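SAM-dependent methyltransferase (Anabaena variabilis ATCC 29413, PDB 3GGD) binds S-adenosyl-L-homocysteine and probably transfers a methyl group from S-adenosylmethionine to an acceptor substrate. Local coordinates at residues V44-R49 with A158-E163. Numbering follows the deposited sequence.
Sequences VVDLPR and AMYLIE. With SO4 (sulfate ion), chain J; EDO (1,2-ethanediol), chain M; EDO (1,2-ethanediol), chain L.
Helix 43-50 packs on one face of the Rossmann-like methyltransferase sheet, its D46 and R49 meeting Y160 and I162 of strand 158-164. With CG of Y160 anti to the backbone N (chi1 172°), the ring reaches across to the helix, where its hydroxyl meets two partners set at about a right angle to each other. Y160 OH donates to D46 OD1 at 2.6 Å, arriving from above the carboxylate plane, and accepts from R49 NH1 at 3.0 Å, in the guanidinium plane. One phenol oxygen thus makes two bonds. I162 CD1 lies 3.8 Å from D46 OD1, while D46 OD2 bonds to Y129 OH. R49 NH1 and D46 OD1 pair by charge alone, long at 3.8 Å. The other edge of the guanidinium holds a sulfate, probably from the crystallisation liquor: R49 NE to O1 at 3.1 Å and NH2 to O2 at 3.0 Å, both nearly straight. A leucine in place of R49 would probably leave Y160 OH without this donor and D46 without the long charge pairing. I162 also touches R131, a residue of the S-adenosyl-L-homocysteine site, so this polar seam borders the cofactor pocket of a class I methyltransferase fold.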
ATOM      1  N   VAL A  44      -4.088   1.094  13.216  1.00 58.46           N
ATOM      2  CA  VAL A  44      -3.947   1.096  14.666  1.00 58.36           C
ATOM      3  C   VAL A  44      -2.804   0.163  15.105  1.00 58.92           C
ATOM      4  O   VAL A  44      -2.059   0.446  16.085  1.00 57.20           O
ATOM      5  CB  VAL A  44      -5.249   0.671  15.350  1.00 58.07           C
ATOM      6  CG1 VAL A  44      -5.010   0.245  16.833  1.00 56.61           C
ATOM      7  CG2 VAL A  44      -6.259   1.766  15.234  1.00 57.63           C
ATOM      8  N   VAL A  45      -2.663  -0.945  14.380  1.00 58.79           N
ATOM      9  CA  VAL A  45      -1.548  -1.891  14.619  1.00 59.33           C
ATOM     10  C   VAL A  45      -0.217  -1.305  14.118  1.00 59.03           C
ATOM     11  O   VAL A  45       0.821  -1.411  14.776  1.00 58.26           O
ATOM     12  CB  VAL A  45      -1.832  -3.254  13.928  1.00 60.38           C
ATOM     13  CG1 VAL A  45      -0.563  -4.155  13.915  1.00 61.98           C
ATOM     14  CG2 VAL A  45      -3.028  -3.937  14.622  1.00 59.20           C
ATOM     15  N   ASP A  46      -0.266  -0.613  12.991  1.00 58.68           N
ATOM     16  CA  ASP A  46       0.948   0.005  12.411  1.00 59.22           C
ATOM     17  C   ASP A  46       1.540   1.190  13.208  1.00 59.39           C
ATOM     18  O   ASP A  46       2.769   1.287  13.367  1.00 58.87           O
ATOM     19  CB  ASP A  46       0.654   0.521  10.996  1.00 58.80           C
ATOM     20  CG  ASP A  46       0.190  -0.605  10.037  1.00 60.44           C
ATOM     21  OD1 ASP A  46       0.762  -1.717  10.117  1.00 59.13           O
ATOM     22  OD2 ASP A  46      -0.708  -0.341   9.213  1.00 59.78           O
ATOM     23  N   LEU A  47       0.663   2.073  13.702  1.00 58.82           N
ATOM     24  CA  LEU A  47       1.101   3.371  14.229  1.00 58.46           C
ATOM     25  C   LEU A  47       2.153   3.275  15.352  1.00 58.00           C
ATOM     26  O   LEU A  47       3.122   3.998  15.302  1.00 57.82           O
ATOM     27  CB  LEU A  47      -0.097   4.258  14.625  1.00 58.28           C
ATOM     28  CG  LEU A  47       0.203   5.706  15.082  1.00 58.15           C
ATOM     29  CD1 LEU A  47       1.051   6.437  14.030  1.00 54.97           C
ATOM     30  CD2 LEU A  47      -1.069   6.529  15.456  1.00 57.55           C
ATOM     31  N   PRO A  48       1.987   2.370  16.341  1.00 57.32           N
ATOM     32  CA  PRO A  48       3.052   2.278  17.337  1.00 58.00           C
ATOM     33  C   PRO A  48       4.452   1.951  16.770  1.00 58.32           C
ATOM     34  O   PRO A  48       5.467   2.291  17.381  1.00 58.00           O
ATOM     35  CB  PRO A  48       2.567   1.183  18.283  1.00 57.98           C
ATOM     36  CG  PRO A  48       1.102   1.063  18.040  1.00 58.14           C
ATOM     37  CD  PRO A  48       0.900   1.427  16.607  1.00 58.20           C
ATOM     38  N   ARG A  49       4.512   1.325  15.609  1.00 59.39           N
ATOM     39  CA  ARG A  49       5.813   0.934  15.026  1.00 59.81           C
ATOM     40  C   ARG A  49       6.591   2.114  14.477  1.00 60.28           C
ATOM     41  O   ARG A  49       7.783   2.007  14.276  1.00 60.90           O
ATOM     42  CB  ARG A  49       5.595  -0.095  13.908  1.00 60.12           C
ATOM     43  CG  ARG A  49       4.995  -1.421  14.395  1.00 60.11           C
ATOM     44  CD  ARG A  49       4.464  -2.250  13.258  1.00 59.60           C
ATOM     45  NE  ARG A  49       3.959  -3.536  13.742  1.00 59.31           N
ATOM     46  CZ  ARG A  49       3.349  -4.437  12.981  1.00 62.74           C
ATOM     47  NH1 ARG A  49       3.162  -4.235  11.694  1.00 61.35           N
ATOM     48  NH2 ARG A  49       2.915  -5.566  13.505  1.00 63.56           N
ATOM     49  N   ALA A 158      10.872   9.897   6.982  1.00 58.64           N
ATOM     50  CA  ALA A 158      10.957   8.461   7.262  1.00 59.47           C
ATOM     51  C   ALA A 158       9.707   7.812   6.666  1.00 60.26           C
ATOM     52  O   ALA A 158       8.660   8.454   6.523  1.00 59.60           O
ATOM     53  CB  ALA A 158      11.088   8.139   8.793  1.00 58.46           C
HETATM   54  N   MSE A 159       9.840   6.534   6.304  1.00 60.49           N
HETATM   55  CA  MSE A 159       8.760   5.773   5.706  1.00 61.28           C
HETATM   56  C   MSE A 159       8.519   4.515   6.491  1.00 60.77           C
HETATM   57  O   MSE A 159       9.452   3.749   6.737  1.00 59.91           O
HETATM   58  CB  MSE A 159       9.077   5.351   4.260  1.00 60.05           C
HETATM   59  CG  MSE A 159       8.058   4.408   3.723  1.00 61.82           C
HETATM   60 SE   MSE A 159       8.081   4.165   1.796  0.75 65.94          SE
HETATM   61  CE  MSE A 159       9.915   3.543   1.544  1.00 57.48           C
ATOM     62  N   TYR A 160       7.255   4.302   6.846  1.00 59.86           N
ATOM     63  CA  TYR A 160       6.817   3.016   7.320  1.00 60.16           C
ATOM     64  C   TYR A 160       6.082   2.358   6.155  1.00 60.25           C
ATOM     65  O   TYR A 160       5.187   2.967   5.563  1.00 59.31           O
ATOM     66  CB  TYR A 160       5.816   3.131   8.472  1.00 59.40           C
ATOM     67  CG  TYR A 160       5.178   1.775   8.862  1.00 58.81           C
ATOM     68  CD1 TYR A 160       5.807   0.910   9.749  1.00 56.86           C
ATOM     69  CD2 TYR A 160       3.942   1.382   8.345  1.00 59.77           C
ATOM     70  CE1 TYR A 160       5.205  -0.294  10.130  1.00 57.53           C
ATOM     71  CE2 TYR A 160       3.340   0.172   8.704  1.00 57.96           C
ATOM     72  CZ  TYR A 160       3.985  -0.655   9.597  1.00 58.96           C
ATOM     73  OH  TYR A 160       3.359  -1.804   9.975  1.00 60.58           O
ATOM     74  N   LEU A 161       6.475   1.135   5.826  1.00 60.36           N
ATOM     75  CA  LEU A 161       5.723   0.346   4.848  1.00 61.72           C
ATOM     76  C   LEU A 161       5.455  -1.070   5.385  1.00 60.85           C
ATOM     77  O   LEU A 161       6.239  -1.627   6.158  1.00 60.48           O
ATOM     78  CB  LEU A 161       6.409   0.265   3.492  1.00 62.54           C
ATOM     79  CG  LEU A 161       7.675  -0.608   3.312  1.00 64.69           C
ATOM     80  CD1 LEU A 161       7.962  -0.764   1.753  1.00 67.21           C
ATOM     81  CD2 LEU A 161       8.857  -0.030   4.034  1.00 64.09           C
ATOM     82  N   ILE A 162       4.287  -1.592   5.007  1.00 61.11           N
ATOM     83  CA  ILE A 162       3.885  -2.961   5.334  1.00 60.39           C
ATOM     84  C   ILE A 162       3.366  -3.562   4.012  1.00 60.86           C
ATOM     85  O   ILE A 162       2.570  -2.957   3.290  1.00 60.09           O
ATOM     86  CB  ILE A 162       2.885  -3.018   6.516  1.00 61.01           C
ATOM     87  CG1 ILE A 162       2.572  -4.492   6.844  1.00 60.75           C
ATOM     88  CG2 ILE A 162       1.594  -2.124   6.230  1.00 57.61           C
ATOM     89  CD1 ILE A 162       1.649  -4.738   8.078  1.00 59.63           C
ATOM     90  N   GLU A 163       3.916  -4.721   3.679  1.00 60.75           N
ATOM     91  CA  GLU A 163       3.694  -5.369   2.405  1.00 60.39           C
ATOM     92  C   GLU A 163       3.427  -6.853   2.640  1.00 60.03           C
ATOM     93  O   GLU A 163       3.657  -7.362   3.729  1.00 59.45           O
ATOM     94  CB  GLU A 163       4.965  -5.204   1.540  1.00 60.51           C
ATOM     95  CG  GLU A 163       5.277  -3.758   1.185  1.00 60.90           C
ATOM     96  CD  GLU A 163       4.221  -3.117   0.309  1.00 64.04           C
ATOM     97  OE1 GLU A 163       3.544  -3.873  -0.443  1.00 62.95           O
ATOM     98  OE2 GLU A 163       4.035  -1.859   0.401  1.00 64.97           O
TER
HETATM   99  S   SO4 J 253       4.525  -5.325  16.892  1.00119.23           S
HETATM  100  O1  SO4 J 253       4.343  -3.874  16.753  1.00117.82           O
HETATM  101  O2  SO4 J 253       3.340  -6.074  16.438  1.00118.53           O
HETATM  102  O3  SO4 J 253       4.682  -5.581  18.324  1.00120.94           O
HETATM  103  O4  SO4 J 253       5.738  -5.787  16.212  1.00117.42           O
HETATM  104  C1  EDO M 256      -2.127  -0.514  19.256  1.00 54.60           C
HETATM  105  O1  EDO M 256      -1.397  -1.212  18.233  1.00 55.29           O
HETATM  106  C2  EDO M 256      -1.779  -1.075  20.637  1.00 53.44           C
HETATM  107  O2  EDO M 256      -0.486  -0.670  21.083  1.00 52.60           O
HETATM  108  C1  EDO L 255      -2.154  -5.138   8.916  1.00 56.55           C
HETATM  109  O1  EDO L 255      -3.544  -5.095   8.545  1.00 54.42           O
HETATM  110  C2  EDO L 255      -1.618  -3.754   9.381  1.00 56.76           C
HETATM  111  O2  EDO L 255      -1.946  -2.647   8.484  1.00 50.47           O